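Local coordinates for 5,10-methylenetetrahydromethanopterin reductase (Methanopyrus kandleri, PDB 1EZW), which catalyses the reversible, coenzyme F420-dependent reduction of methylenetetrahydromethanopterin to methyltetrahydromethanopterin in methanogenesis from carbon dioxide, at residues 8-13 against 20-25; 208-213 against 222-227. All coordinates share one frame; numbering follows the deposited sequence. Where two conformers were deposited one is given.

Interaction 1 of 2, residues 8-13 against 20-25; sequences IELLPD and AHLIKV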
loop_
_atom_site.group_PDB
_atom_site.type_symbol
_atom_site.label_atom_id
_atom_site.label_comp_id
_atom_site.label_asym_id
_atom_site.label_seq_id
_atom_site.Cartn_x
_atom_site.Cartn_y
_atom_site.Cartn_z
ATOM N N ILE A 8 -5.792 3.578 -20.487
ATOM C CA ILE A 8 -4.396 3.953 -20.591
ATOM C C ILE A 8 -3.621 2.651 -20.603
ATOM O O ILE A 8 -3.972 1.714 -19.879
ATOM C CB ILE A 8 -3.955 4.868 -19.411
ATOM C CG1 ILE A 8 -2.503 5.279 -19.651
ATOM C CG2 ILE A 8 -4.158 4.177 -18.060
ATOM C CD1 ILE A 8 -2.075 6.395 -18.774
ATOM N N GLU A 9 -2.603 2.585 -21.453
ATOM C CA GLU A 9 -1.785 1.375 -21.549
ATOM C C GLU A 9 -0.366 1.811 -21.297
ATOM O O GLU A 9 0.160 2.694 -21.968
ATOM C CB GLU A 9 -1.957 0.718 -22.940
ATOM C CG GLU A 9 -0.956 -0.378 -23.265
ATOM C CD GLU A 9 0.248 0.165 -23.993
ATOM O OE1 GLU A 9 0.077 0.769 -25.089
ATOM O OE2 GLU A 9 1.370 0.006 -23.476
ATOM N N LEU A 10 0.260 1.184 -20.297
ATOM C CA LEU A 10 1.627 1.523 -19.923
ATOM C C LEU A 10 2.500 0.281 -19.991
ATOM O O LEU A 10 2.090 -0.812 -19.555
ATOM C CB LEU A 10 1.656 2.098 -18.499
ATOM C CG LEU A 10 0.993 3.478 -18.336
ATOM C CD1 LEU A 10 0.816 3.845 -16.882
ATOM C CD2 LEU A 10 1.825 4.528 -19.044
ATOM N N LEU A 11 3.677 0.441 -20.607
ATOM C CA LEU A 11 4.654 -0.639 -20.688
ATOM C C LEU A 11 5.340 -0.525 -19.314
ATOM O O LEU A 11 5.770 0.548 -18.906
ATOM C CB LEU A 11 5.709 -0.354 -21.761
ATOM C CG LEU A 11 6.683 -1.508 -21.990
ATOM C CD1 LEU A 11 5.951 -2.589 -22.795
ATOM C CD2 LEU A 11 7.929 -1.035 -22.755
ATOM N N PRO A 12 5.427 -1.632 -18.588
ATOM C CA PRO A 12 6.067 -1.486 -17.290
ATOM C C PRO A 12 7.588 -1.611 -17.306
ATOM O O PRO A 12 8.139 -2.465 -16.611
ATOM C CB PRO A 12 5.384 -2.581 -16.493
ATOM C CG PRO A 12 5.331 -3.703 -17.537
ATOM C CD PRO A 12 4.872 -3.003 -18.766
ATOM N N ASP A 13 8.269 -0.796 -18.098
ATOM C CA ASP A 13 9.725 -0.873 -18.072
ATOM C C ASP A 13 10.268 0.151 -17.052
ATOM O O ASP A 13 11.396 0.022 -16.535
ATOM C CB ASP A 13 10.327 -0.630 -19.476
ATOM C CG ASP A 13 9.869 0.669 -20.127
ATOM O OD1 ASP A 13 10.605 1.092 -21.051
ATOM O OD2 ASP A 13 8.816 1.277 -19.793
ATOM N N ALA A 20 2.542 2.991 -11.216
ATOM C CA ALA A 20 1.375 3.097 -10.324
ATOM C C ALA A 20 0.888 4.541 -10.190
ATOM O O ALA A 20 -0.308 4.806 -10.233
ATOM C CB ALA A 20 1.731 2.514 -8.929
ATOM N N HIS A 21 1.819 5.489 -9.983
ATOM C CA HIS A 21 1.464 6.902 -9.895
ATOM C C HIS A 21 0.719 7.379 -11.169
ATOM O O HIS A 21 -0.294 8.101 -11.043
ATOM C CB HIS A 21 2.769 7.724 -9.738
ATOM C CG HIS A 21 2.588 9.207 -9.942
ATOM N ND1 HIS A 21 1.838 10.004 -9.098
ATOM C CD2 HIS A 21 3.019 10.018 -10.936
ATOM C CE1 HIS A 21 1.817 11.233 -9.566
ATOM N NE2 HIS A 21 2.521 11.275 -10.679
ATOM N N LEU A 22 1.202 6.982 -12.356
ATOM C CA LEU A 22 0.549 7.447 -13.595
ATOM C C LEU A 22 -0.844 6.868 -13.717
ATOM O O LEU A 22 -1.786 7.542 -14.184
ATOM C CB LEU A 22 1.390 7.120 -14.833
ATOM C CG LEU A 22 2.680 7.963 -14.896
ATOM C CD1 LEU A 22 3.496 7.445 -16.093
ATOM C CD2 LEU A 22 2.399 9.485 -15.027
ATOM N N ILE A 23 -1.011 5.650 -13.223
ATOM C CA ILE A 23 -2.363 5.068 -13.262
ATOM C C ILE A 23 -3.294 5.837 -12.313
ATOM O O ILE A 23 -4.466 6.077 -12.648
ATOM C CB ILE A 23 -2.314 3.574 -12.917
ATOM C CG1 ILE A 23 -1.597 2.830 -14.059
ATOM C CG2 ILE A 23 -3.751 3.008 -12.776
ATOM C CD1 ILE A 23 -1.376 1.304 -13.814
ATOM N N LYS A 24 -2.789 6.242 -11.136
ATOM C CA LYS A 24 -3.617 7.065 -10.248
ATOM C C LYS A 24 -3.957 8.411 -10.944
ATOM O O LYS A 24 -5.101 8.854 -10.861
ATOM C CB LYS A 24 -2.880 7.297 -8.906
ATOM C CG LYS A 24 -3.557 8.296 -7.939
ATOM C CD LYS A 24 -4.940 7.797 -7.543
ATOM C CE LYS A 24 -5.449 8.443 -6.219
ATOM N NZ LYS A 24 -5.777 9.850 -6.336
ATOM N N VAL A 25 -2.996 9.045 -11.618
ATOM C CA VAL A 25 -3.281 10.301 -12.334
ATOM C C VAL A 25 -4.357 10.056 -13.381
ATOM O O VAL A 25 -5.333 10.826 -13.456
ATOM C CB VAL A 25 -2.035 10.930 -12.942
ATOM C CG1 VAL A 25 -2.409 12.245 -13.704
ATOM C CG2 VAL A 25 -1.049 11.279 -11.782
#

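Interaction 2 of 2, residues 208-213 against 222-227; sequences PKIEEG and DEIDVA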
loop_
_atom_site.group_PDB
_atom_site.type_symbol
_atom_site.label_atom_id
_atom_site.label_comp_id
_atom_site.label_asym_id
_atom_site.label_seq_id
_atom_site.Cartn_x
_atom_site.Cartn_y
_atom_site.Cartn_z
ATOM N N PRO A 208 -16.545 -4.906 -38.909
ATOM C CA PRO A 208 -17.471 -5.857 -39.549
ATOM C C PRO A 208 -17.122 -7.326 -39.217
ATOM O O PRO A 208 -18.011 -8.173 -39.121
ATOM C CB PRO A 208 -17.302 -5.538 -41.045
ATOM C CG PRO A 208 -17.058 -4.037 -41.003
ATOM C CD PRO A 208 -15.972 -3.994 -39.907
ATOM N N LYS A 209 -15.839 -7.626 -39.058
ATOM C CA LYS A 209 -15.455 -8.986 -38.730
ATOM C C LYS A 209 -15.774 -9.342 -37.291
ATOM O O LYS A 209 -16.150 -10.477 -36.999
ATOM C CB LYS A 209 -13.991 -9.226 -39.074
ATOM C CG LYS A 209 -13.842 -9.705 -40.518
ATOM C CD LYS A 209 -14.556 -11.061 -40.688
ATOM C CE LYS A 209 -14.413 -11.652 -42.100
ATOM N NZ LYS A 209 -15.037 -10.786 -43.132
ATOM N N ILE A 210 -15.621 -8.374 -36.383
ATOM C CA ILE A 210 -15.998 -8.600 -35.002
ATOM C C ILE A 210 -17.520 -8.823 -35.013
ATOM O O ILE A 210 -18.048 -9.733 -34.378
ATOM C CB ILE A 210 -15.667 -7.338 -34.117
ATOM C CG1 ILE A 210 -14.140 -7.163 -34.086
ATOM C CG2 ILE A 210 -16.364 -7.462 -32.743
ATOM C CD1 ILE A 210 -13.694 -5.796 -33.471
ATOM N N GLU A 211 -18.234 -7.998 -35.781
ATOM C CA GLU A 211 -19.686 -8.114 -35.810
ATOM C C GLU A 211 -20.128 -9.466 -36.358
ATOM O O GLU A 211 -21.110 -10.016 -35.883
ATOM C CB GLU A 211 -20.312 -6.979 -36.641
ATOM C CG GLU A 211 -21.843 -7.032 -36.588
ATOM C CD GLU A 211 -22.509 -5.787 -37.128
ATOM O OE1 GLU A 211 -21.959 -5.184 -38.076
ATOM O OE2 GLU A 211 -23.601 -5.429 -36.613
ATOM N N GLU A 212 -19.403 -10.000 -37.326
ATOM C CA GLU A 212 -19.739 -11.308 -37.908
ATOM C C GLU A 212 -19.676 -12.405 -36.835
ATOM O O GLU A 212 -20.554 -13.271 -36.738
ATOM C CB GLU A 212 -18.759 -11.615 -39.015
ATOM C CG GLU A 212 -19.085 -12.846 -39.826
ATOM C CD GLU A 212 -18.031 -13.025 -40.887
ATOM O OE1 GLU A 212 -17.794 -12.066 -41.649
ATOM O OE2 GLU A 212 -17.423 -14.096 -40.957
ATOM N N GLY A 213 -18.639 -12.354 -35.997
ATOM C CA GLY A 213 -18.547 -13.335 -34.935
ATOM C C GLY A 213 -19.637 -13.155 -33.898
ATOM O O GLY A 213 -20.173 -14.129 -33.360
ATOM N N ASP A 222 -23.241 -4.151 -29.985
ATOM C CA ASP A 222 -23.163 -3.241 -28.841
ATOM C C ASP A 222 -22.795 -3.893 -27.512
ATOM O O ASP A 222 -22.598 -3.200 -26.520
ATOM C CB ASP A 222 -24.451 -2.429 -28.686
ATOM C CG ASP A 222 -25.667 -3.296 -28.512
ATOM O OD1 ASP A 222 -25.662 -4.148 -27.595
ATOM O OD2 ASP A 222 -26.641 -3.124 -29.286
ATOM N N GLU A 223 -22.702 -5.217 -27.491
ATOM C CA GLU A 223 -22.304 -5.960 -26.302
ATOM C C GLU A 223 -20.783 -6.008 -26.222
ATOM O O GLU A 223 -20.215 -6.473 -25.232
ATOM C CB GLU A 223 -22.771 -7.410 -26.397
ATOM C CG GLU A 223 -24.259 -7.605 -26.313
ATOM C CD GLU A 223 -24.647 -9.063 -26.485
ATOM O OE1 GLU A 223 -23.971 -9.946 -25.898
ATOM O OE2 GLU A 223 -25.636 -9.322 -27.200
ATOM N N ILE A 224 -20.128 -5.560 -27.285
ATOM C CA ILE A 224 -18.688 -5.637 -27.359
ATOM C C ILE A 224 -18.000 -4.283 -27.300
ATOM O O ILE A 224 -18.338 -3.355 -28.029
ATOM C CB ILE A 224 -18.291 -6.393 -28.642
ATOM C CG1 ILE A 224 -18.989 -7.769 -28.611
ATOM C CG2 ILE A 224 -16.763 -6.550 -28.738
ATOM C CD1 ILE A 224 -18.876 -8.545 -29.855
ATOM N N ASP A 225 -17.062 -4.166 -26.365
ATOM C CA ASP A 225 -16.300 -2.932 -26.214
ATOM C C ASP A 225 -15.138 -2.999 -27.202
ATOM O O ASP A 225 -14.185 -3.773 -27.013
ATOM C CB ASP A 225 -15.806 -2.822 -24.747
ATOM C CG ASP A 225 -15.143 -1.476 -24.439
ATOM O OD1 ASP A 225 -15.435 -0.490 -25.140
ATOM O OD2 ASP A 225 -14.360 -1.393 -23.466
ATOM N N VAL A 226 -15.206 -2.218 -28.290
ATOM C CA VAL A 226 -14.134 -2.202 -29.275
ATOM C C VAL A 226 -13.099 -1.168 -28.826
ATOM O O VAL A 226 -13.328 0.044 -28.906
ATOM C CB VAL A 226 -14.680 -1.827 -30.691
ATOM C CG1 VAL A 226 -13.566 -1.814 -31.703
ATOM C CG2 VAL A 226 -15.697 -2.885 -31.118
ATOM N N ALA A 227 -11.957 -1.671 -28.364
ATOM C CA ALA A 227 -10.905 -0.813 -27.808
ATOM C C ALA A 227 -9.755 -0.600 -28.740
ATOM O O ALA A 227 -9.137 -1.559 -29.234
ATOM C CB ALA A 227 -10.404 -1.421 -26.494
#

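Interaction 1 of 2, residues 8-13 against 20-25
In the first beta-alpha unit of a TIM barrel, Leu10 of strand 5-10 meets Leu22 and Ile23 of helix 16-28. One methyl carries the contact: Leu10 CD1 lies 3.8 Å from Ile23 CG1 and 3.9 Å from Leu22 CB, so the strand residue reaches two successive helix residues, at CB of one and the first branch carbon of the other. The two meetings differ in direction. Leu10 lies roughly perpendicular to Leu22, but runs alongside Ile23 with the two side chains pointing opposite ways. With CG anti to the carbonyl carbon (chi1 -68°) and CD1 extended away from CA (chi2 169°), that methyl becomes the end that reaches the helix. No hydrogen bond joins the segments; the cohesion is apolar and all three residues are buried.

Such packing illustrates how a (beta/alpha)8 barrel seals the layer between its strands and its outer helices. Strand 5-10 runs parallel to strand 33-36, and helix 16-28 makes the crossover between them; Leu10 also touches Ile36 of the neighbouring strand, and Ile23 of the helix touches Ala34 there, so the helix packs on both strands it connects. Ile8, two residues before Leu10, likewise directs its CB toward the helix, but its side chain comes no nearer than 4.7 Å. Past the strand end, the chain turns at Pro12 in an inverse gamma turn. Away from the strand, the helix faces other subunits of the tetramer: His21 ND1 is hydrogen-bonded to Thr17 OG1 of a second subunit, and Lys24 makes a cation-pi contact with Trp85 of a third.

Interaction 2 of 2, residues 208-213 against 222-227
Ile210, on helix 200-216, sets its two branches against Ile224, just before strand 225-229, and Val226, within it. Its CG2 methyl takes Ile224, lying 4.0 Å from Ile224 CD1 and 4.1 Å from Ile224 CG2, so that it is approached by both methyls of that side chain, and the two isoleucines cross obliquely. The other branch reaches farther along the strand, where Ile210 CD1 comes within 4.2 Å of Val226 CG2. The first torsion of Ile210 (chi1 -66°) turns CG2 anti to the backbone N, where it meets Ile224, and leaves CG1 beside that N, carrying CD1 to Val226. Val193 of strand 192-196 touches both isoleucines, and Phe203 packs on Val226, extending the buried apolar layer.

The polar side of the helix is looser. Lys209 and Glu212, both partly exposed, lie on a face that does not meet the strand. Glu211 is also partly exposed and its side chain stays 6.8 Å from the other segment. Asp222 and Glu223, in the short 3-10 turn before the strand, are exposed; Asp222 OD2 is hydrogen-bonded to Ser220 OG and Glu223 OE2 to Ser220 N. Between these polar margins, the purely apolar helix-to-strand interface belongs to a beta-alpha-beta crossover, in which helix 200-216 links the parallel strands 192-196 and 225-229 of the TIM barrel.

Interactions 1 and 2 apply one principle at two places on the same barrel: a helix packs by branched aliphatic side chains against a strand of its own beta-alpha-beta unit. In interaction 1 the strand comes before the helix in the chain; in interaction 2 it follows. Their centres are 27 Å apart, on opposite sides of the chain's centre, and their nearest atoms remain about 9 Å apart, so they do not touch. The sheet relates them, since strand 321-324 lies between 5-10 and 225-229. Interaction 1 passes about 10 Å from a bound magnesium ion, measured from the side chain of Ile23; that metal site involves Thr56 and Ser57, which belong to neither contact.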